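PDB 4ZI8: protein Pcdhgc3 from Mus musculus, which probably mediates calcium-dependent cell adhesion and may take part in establishing and maintaining specific neuronal connections in the brain. Local coordinates for residues Ile23-Leu28 with Gly74-Asn79; Glu85-Thr90 with Cys94-Glu99. All blocks are in the same frame, centred on the assembly; numbering follows the deposited sequence.

Contact 1: residues Ile23-Leu28 with Gly74-Asn79; sequences IHYEIL and GEMFVN
Tyr-25 and Met-76 reach toward each other from two facing sheets, and two residues further along both strands Ile-27 and Val-78 do the same. The strands run in roughly the same direction but stand well apart, with the CA atoms of Tyr-25 and Met-76 10.2 Å from each other and those of Ile-27 and Val-78 9.8 Å, so everything between them is side chain. The Met-76 side chain sets out extended, CG anti to the backbone N (chi1 -176°), and turns only at the last bond (chi3 75°). That bend lays the terminal methyl against one side of the tyrosine: CE is 3.5 Å from Tyr-25 CD2 and 3.6 Å from Tyr-25 CE2, approaching the ring at a slant. The ring slants back toward the start of the strand, and its hydroxyl, beyond the methyl, hydrogen-bonds to Asp-43 OD2. Ile-27 carries CG1 between its own N and carbonyl carbon (chi1 63°), and the chain then runs out straight to CD1. This methyl meets Val-78 CG2 at 3.8 Å, branch end against branch end, the two side chains being set obliquely. On the reverse side of strand 24-28, His-24 NE2 donates to Glu-26 OE2 over 3.1 Å, almost straight, in the imidazole plane and to the anti lone pair of the carboxylate. The alternation of inward Tyr and Ile with outward His and Glu is that of a sandwich strand, here in the N-terminal cadherin domain. Strand 107-116 pairs with 24-28 through backbone hydrogen bonds between Val-114 and both Tyr-25 and Ile-27. In the opposite sheet, Val-37 of strand 36-39 touches Tyr-25, Met-76 and Val-78, and strand 67-69 adds Phe-67 against Ile-27 and Val-69 against Met-76. Val-40 of helix 40-44 also packs on Tyr-25.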
loop_
_atom_site.group_PDB
_atom_site.type_symbol
_atom_site.label_atom_id
_atom_site.label_comp_id
_atom_site.label_asym_id
_atom_site.label_seq_id
_atom_site.Cartn_x
_atom_site.Cartn_y
_atom_site.Cartn_z
ATOM N N ILE B 23 19.430 2.940 58.274
ATOM C CA ILE B 23 18.083 3.476 58.312
ATOM C C ILE B 23 17.521 3.335 56.886
ATOM O O ILE B 23 17.544 4.266 56.084
ATOM C CB ILE B 23 18.046 4.938 58.788
ATOM C CG1 ILE B 23 18.908 5.129 60.052
ATOM C CG2 ILE B 23 16.614 5.353 59.067
ATOM C CD1 ILE B 23 18.510 4.186 61.186
ATOM N N HIS B 24 17.065 2.131 56.595
ATOM C CA HIS B 24 16.692 1.709 55.232
ATOM C C HIS B 24 15.387 0.993 55.325
ATOM O O HIS B 24 15.307 -0.016 56.022
ATOM C CB HIS B 24 17.743 0.779 54.635
ATOM C CG HIS B 24 17.361 0.209 53.302
ATOM N ND1 HIS B 24 17.889 0.686 52.119
ATOM C CD2 HIS B 24 16.496 -0.776 52.959
ATOM C CE1 HIS B 24 17.373 0.007 51.104
ATOM N NE2 HIS B 24 16.531 -0.889 51.588
ATOM N N TYR B 25 14.360 1.520 54.667
ATOM C CA TYR B 25 13.034 0.917 54.720
ATOM C C TYR B 25 12.525 0.713 53.295
ATOM O O TYR B 25 13.005 1.355 52.380
ATOM C CB TYR B 25 12.062 1.796 55.492
ATOM C CG TYR B 25 12.540 2.153 56.886
ATOM C CD1 TYR B 25 12.534 1.220 57.899
ATOM C CD2 TYR B 25 12.993 3.422 57.171
ATOM C CE1 TYR B 25 12.968 1.554 59.192
ATOM C CE2 TYR B 25 13.424 3.770 58.454
ATOM C CZ TYR B 25 13.411 2.835 59.452
ATOM O OH TYR B 25 13.850 3.195 60.709
ATOM N N GLU B 26 11.548 -0.171 53.138
ATOM C CA GLU B 26 10.985 -0.500 51.823
ATOM C C GLU B 26 9.500 -0.528 52.001
ATOM O O GLU B 26 8.998 -1.238 52.868
ATOM C CB GLU B 26 11.491 -1.853 51.317
ATOM C CG GLU B 26 13.012 -1.978 51.377
ATOM C CD GLU B 26 13.568 -3.120 50.549
ATOM O OE1 GLU B 26 12.832 -4.104 50.296
ATOM O OE2 GLU B 26 14.754 -3.019 50.153
ATOM N N ILE B 27 8.790 0.278 51.221
ATOM C CA ILE B 27 7.340 0.332 51.331
ATOM C C ILE B 27 6.727 0.343 49.938
ATOM O O ILE B 27 7.400 0.692 48.975
ATOM C CB ILE B 27 6.858 1.587 52.109
ATOM C CG1 ILE B 27 7.237 2.863 51.374
ATOM C CG2 ILE B 27 7.495 1.642 53.520
ATOM C CD1 ILE B 27 6.543 4.130 51.990
ATOM N N LEU B 28 5.455 -0.023 49.849
ATOM C CA LEU B 28 4.708 0.145 48.614
ATOM C C LEU B 28 4.471 1.608 48.303
ATOM O O LEU B 28 4.212 2.413 49.223
ATOM C CB LEU B 28 3.358 -0.568 48.716
ATOM C CG LEU B 28 3.331 -2.084 48.883
ATOM C CD1 LEU B 28 1.877 -2.579 48.960
ATOM C CD2 LEU B 28 4.101 -2.760 47.752
ATOM N N GLY B 74 9.866 8.997 67.554
ATOM C CA GLY B 74 10.816 8.504 66.581
ATOM C C GLY B 74 10.163 7.828 65.386
ATOM O O GLY B 74 10.837 7.419 64.440
ATOM N N GLU B 75 8.850 7.716 65.414
ATOM C CA GLU B 75 8.153 7.075 64.305
ATOM C C GLU B 75 8.259 7.917 63.028
ATOM O O GLU B 75 7.941 9.094 63.036
ATOM C CB GLU B 75 6.692 6.841 64.663
ATOM C CG GLU B 75 5.837 6.351 63.499
ATOM C CD GLU B 75 4.350 6.394 63.824
ATOM O OE1 GLU B 75 4.001 6.340 65.030
ATOM O OE2 GLU B 75 3.535 6.496 62.878
ATOM N N MET B 76 8.732 7.307 61.947
ATOM C CA MET B 76 8.752 7.962 60.643
ATOM C C MET B 76 7.537 7.503 59.856
ATOM O O MET B 76 7.193 6.314 59.885
ATOM C CB MET B 76 10.014 7.632 59.869
ATOM C CG MET B 76 10.091 8.380 58.545
ATOM S SD MET B 76 11.682 8.260 57.741
ATOM C CE MET B 76 11.623 6.620 57.136
ATOM N N PHE B 77 6.880 8.431 59.167
ATOM C CA PHE B 77 5.649 8.092 58.475
ATOM C C PHE B 77 5.547 8.820 57.158
ATOM O O PHE B 77 6.252 9.789 56.932
ATOM C CB PHE B 77 4.431 8.419 59.337
ATOM C CG PHE B 77 4.393 9.833 59.817
ATOM C CD1 PHE B 77 3.791 10.821 59.050
ATOM C CD2 PHE B 77 4.940 10.177 61.048
ATOM C CE1 PHE B 77 3.753 12.123 59.470
ATOM C CE2 PHE B 77 4.893 11.485 61.491
ATOM C CZ PHE B 77 4.298 12.461 60.700
ATOM N N VAL B 78 4.653 8.335 56.299
ATOM C CA VAL B 78 4.448 8.913 54.966
ATOM C C VAL B 78 3.755 10.256 55.114
ATOM O O VAL B 78 2.722 10.349 55.759
ATOM C CB VAL B 78 3.624 7.962 54.071
ATOM C CG1 VAL B 78 3.173 8.661 52.779
ATOM C CG2 VAL B 78 4.461 6.716 53.762
ATOM N N ASN B 79 4.334 11.306 54.545
ATOM C CA ASN B 79 3.760 12.639 54.745
ATOM C C ASN B 79 3.222 13.276 53.450
ATOM O O ASN B 79 2.538 14.277 53.485
ATOM C CB ASN B 79 4.822 13.545 55.394
ATOM C CG ASN B 79 4.322 14.955 55.656
ATOM O OD1 ASN B 79 3.377 15.159 56.408
ATOM N ND2 ASN B 79 4.969 15.931 55.047
#

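Contact 2: residues Glu85-Thr90 with Cys94-Glu99. With CA (calcium ion), chain O; CA (calcium ion), chain P.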
loop_
_atom_site.group_PDB
_atom_site.type_symbol
_atom_site.label_atom_id
_atom_site.label_comp_id
_atom_site.label_asym_id
_atom_site.label_seq_id
_atom_site.Cartn_x
_atom_site.Cartn_y
_atom_site.Cartn_z
ATOM N N GLU B 85 5.696 6.256 39.812
ATOM C CA GLU B 85 5.785 6.584 38.396
ATOM C C GLU B 85 6.388 7.966 38.206
ATOM O O GLU B 85 7.237 8.160 37.330
ATOM C CB GLU B 85 4.404 6.488 37.700
ATOM C CG GLU B 85 4.038 5.055 37.310
ATOM C CD GLU B 85 3.747 4.176 38.525
ATOM O OE1 GLU B 85 2.911 4.564 39.356
ATOM O OE2 GLU B 85 4.335 3.088 38.663
ATOM N N GLU B 86 5.956 8.920 39.018
ATOM C CA GLU B 86 6.502 10.272 38.983
ATOM C C GLU B 86 7.935 10.323 39.465
ATOM O O GLU B 86 8.753 11.071 38.937
ATOM C CB GLU B 86 5.681 11.211 39.852
ATOM C CG GLU B 86 6.120 12.662 39.727
ATOM C CD GLU B 86 5.426 13.545 40.741
ATOM O OE1 GLU B 86 4.935 13.022 41.764
ATOM O OE2 GLU B 86 5.360 14.760 40.517
ATOM N N LEU B 87 8.229 9.545 40.491
ATOM C CA LEU B 87 9.534 9.627 41.146
ATOM C C LEU B 87 10.626 9.103 40.245
ATOM O O LEU B 87 11.695 9.729 40.113
ATOM C CB LEU B 87 9.519 8.836 42.447
ATOM C CG LEU B 87 8.813 9.506 43.633
ATOM C CD1 LEU B 87 8.571 8.528 44.777
ATOM C CD2 LEU B 87 9.700 10.608 44.113
ATOM N N CYS B 88 10.340 7.963 39.615
ATOM C CA CYS B 88 11.397 7.136 39.057
ATOM C C CYS B 88 11.072 6.588 37.667
ATOM O O CYS B 88 11.840 5.791 37.129
ATOM C CB CYS B 88 11.705 5.975 40.014
ATOM S SG CYS B 88 12.389 6.498 41.614
ATOM N N GLY B 89 9.972 7.042 37.072
ATOM C CA GLY B 89 9.600 6.634 35.729
ATOM C C GLY B 89 9.686 5.139 35.513
ATOM O O GLY B 89 9.105 4.374 36.270
ATOM N N THR B 90 10.444 4.705 34.509
ATOM C CA THR B 90 10.605 3.264 34.295
ATOM C C THR B 90 11.899 2.641 34.866
ATOM O O THR B 90 12.249 1.498 34.523
ATOM C CB THR B 90 10.551 2.917 32.811
ATOM O OG1 THR B 90 11.554 3.665 32.107
ATOM C CG2 THR B 90 9.154 3.205 32.236
ATOM N N CYS B 94 13.447 2.253 42.822
ATOM C CA CYS B 94 13.140 3.602 43.232
ATOM C C CYS B 94 13.427 3.847 44.725
ATOM O O CYS B 94 12.726 3.338 45.576
ATOM C CB CYS B 94 11.683 3.890 42.962
ATOM S SG CYS B 94 11.247 5.600 43.058
ATOM N N THR B 95 14.413 4.664 45.019
ATOM C CA THR B 95 14.794 4.927 46.417
ATOM C C THR B 95 14.695 6.407 46.668
ATOM O O THR B 95 15.244 7.199 45.897
ATOM C CB THR B 95 16.215 4.477 46.708
ATOM O OG1 THR B 95 16.328 3.086 46.424
ATOM C CG2 THR B 95 16.581 4.722 48.185
ATOM N N VAL B 96 13.967 6.795 47.703
ATOM C CA VAL B 96 13.946 8.184 48.103
ATOM C C VAL B 96 14.997 8.350 49.220
ATOM O O VAL B 96 14.988 7.585 50.168
ATOM C CB VAL B 96 12.574 8.602 48.628
ATOM C CG1 VAL B 96 12.610 9.999 49.259
ATOM C CG2 VAL B 96 11.522 8.551 47.512
ATOM N N THR B 97 15.905 9.302 49.101
ATOM C CA THR B 97 16.859 9.512 50.187
ATOM C C THR B 97 16.482 10.770 50.945
ATOM O O THR B 97 15.866 11.697 50.400
ATOM C CB THR B 97 18.284 9.617 49.676
ATOM O OG1 THR B 97 18.376 10.744 48.797
ATOM C CG2 THR B 97 18.649 8.361 48.904
ATOM N N LEU B 98 16.788 10.774 52.227
ATOM C CA LEU B 98 16.551 11.944 53.033
ATOM C C LEU B 98 17.588 11.972 54.151
ATOM O O LEU B 98 18.410 11.054 54.288
ATOM C CB LEU B 98 15.130 11.949 53.598
ATOM C CG LEU B 98 14.768 10.842 54.585
ATOM C CD1 LEU B 98 13.682 11.313 55.516
ATOM C CD2 LEU B 98 14.325 9.578 53.874
ATOM N N GLU B 99 17.559 13.031 54.947
ATOM C CA GLU B 99 18.458 13.155 56.088
ATOM C C GLU B 99 17.644 13.484 57.311
ATOM O O GLU B 99 16.558 14.057 57.205
ATOM C CB GLU B 99 19.514 14.218 55.841
ATOM C CG GLU B 99 20.330 13.980 54.585
ATOM C CD GLU B 99 21.164 15.193 54.203
ATOM O OE1 GLU B 99 20.622 16.123 53.568
ATOM O OE2 GLU B 99 22.361 15.227 54.549
HETATM CA CA CA O . 2.906 1.766 39.742
HETATM CA CA CA P . 1.722 5.366 41.097
HETATM O O HOH W 1 0.182 6.269 39.477
#
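Cys-88 holds SG beside its backbone N, anti to the carbonyl carbon (chi1 -65°), while Cys-94 swings its own SG anti to N (chi1 -167°), and the sulfurs meet at 2.0 Å in a disulfide twisted by 71° about the S-S bond. It ties the C-terminal part of helix 84-88 to the chain leading into strand 95-102. With five residues between the cysteines, this is the short disulfide loop of the first cadherin domain in clustered protocadherins. Leu-87 touches the bridge with CB, 3.7 Å from Cys-94 SG, and its CD1 lies 4.0 Å from Val-96 CG2, the two side chains crossing nearly at right angles. Past the helix, Thr-90 OG1 hydrogen-bonds to Ser-275 and His-276 of the second subunit. At the other end, Glu-85 bends at its CB-CG bond and grips one calcium ion with both oxygens, OE2 at 2.2 Å and OE1 at 2.8 Å, while OE1 also binds the second calcium at 2.3 Å. Glu-29 and Asp-120 share both ions. A covalent crosslink thus fixes one end of a short helix whose other end supplies a carboxylate bridging two calcium ions, where the charge of the metals should strongly favour the ionised form.

Overall arrangement
From the N terminus, the chain first lays down strand 24-28, and contact 1 closes a long loop when strand 75-78 packs across from it, with 45 residues intervening between segments 23-28 and 74-79. A few residues on, helix 84-88 opens contact 2, which closes almost at once: segment 85-90 is followed after three residues by 94-99, on strand 95-102. The two loops therefore follow in series, neither nesting nor crossing. Contact 1 joins the two sheets of the N-terminal cadherin domain; contact 2 fastens the calcium-binding helix to the sheet that also holds strand 24-28. Their centres lie 14 Å apart, and they touch where Met-76 SD packs 4.3 Å from Leu-98 CD1.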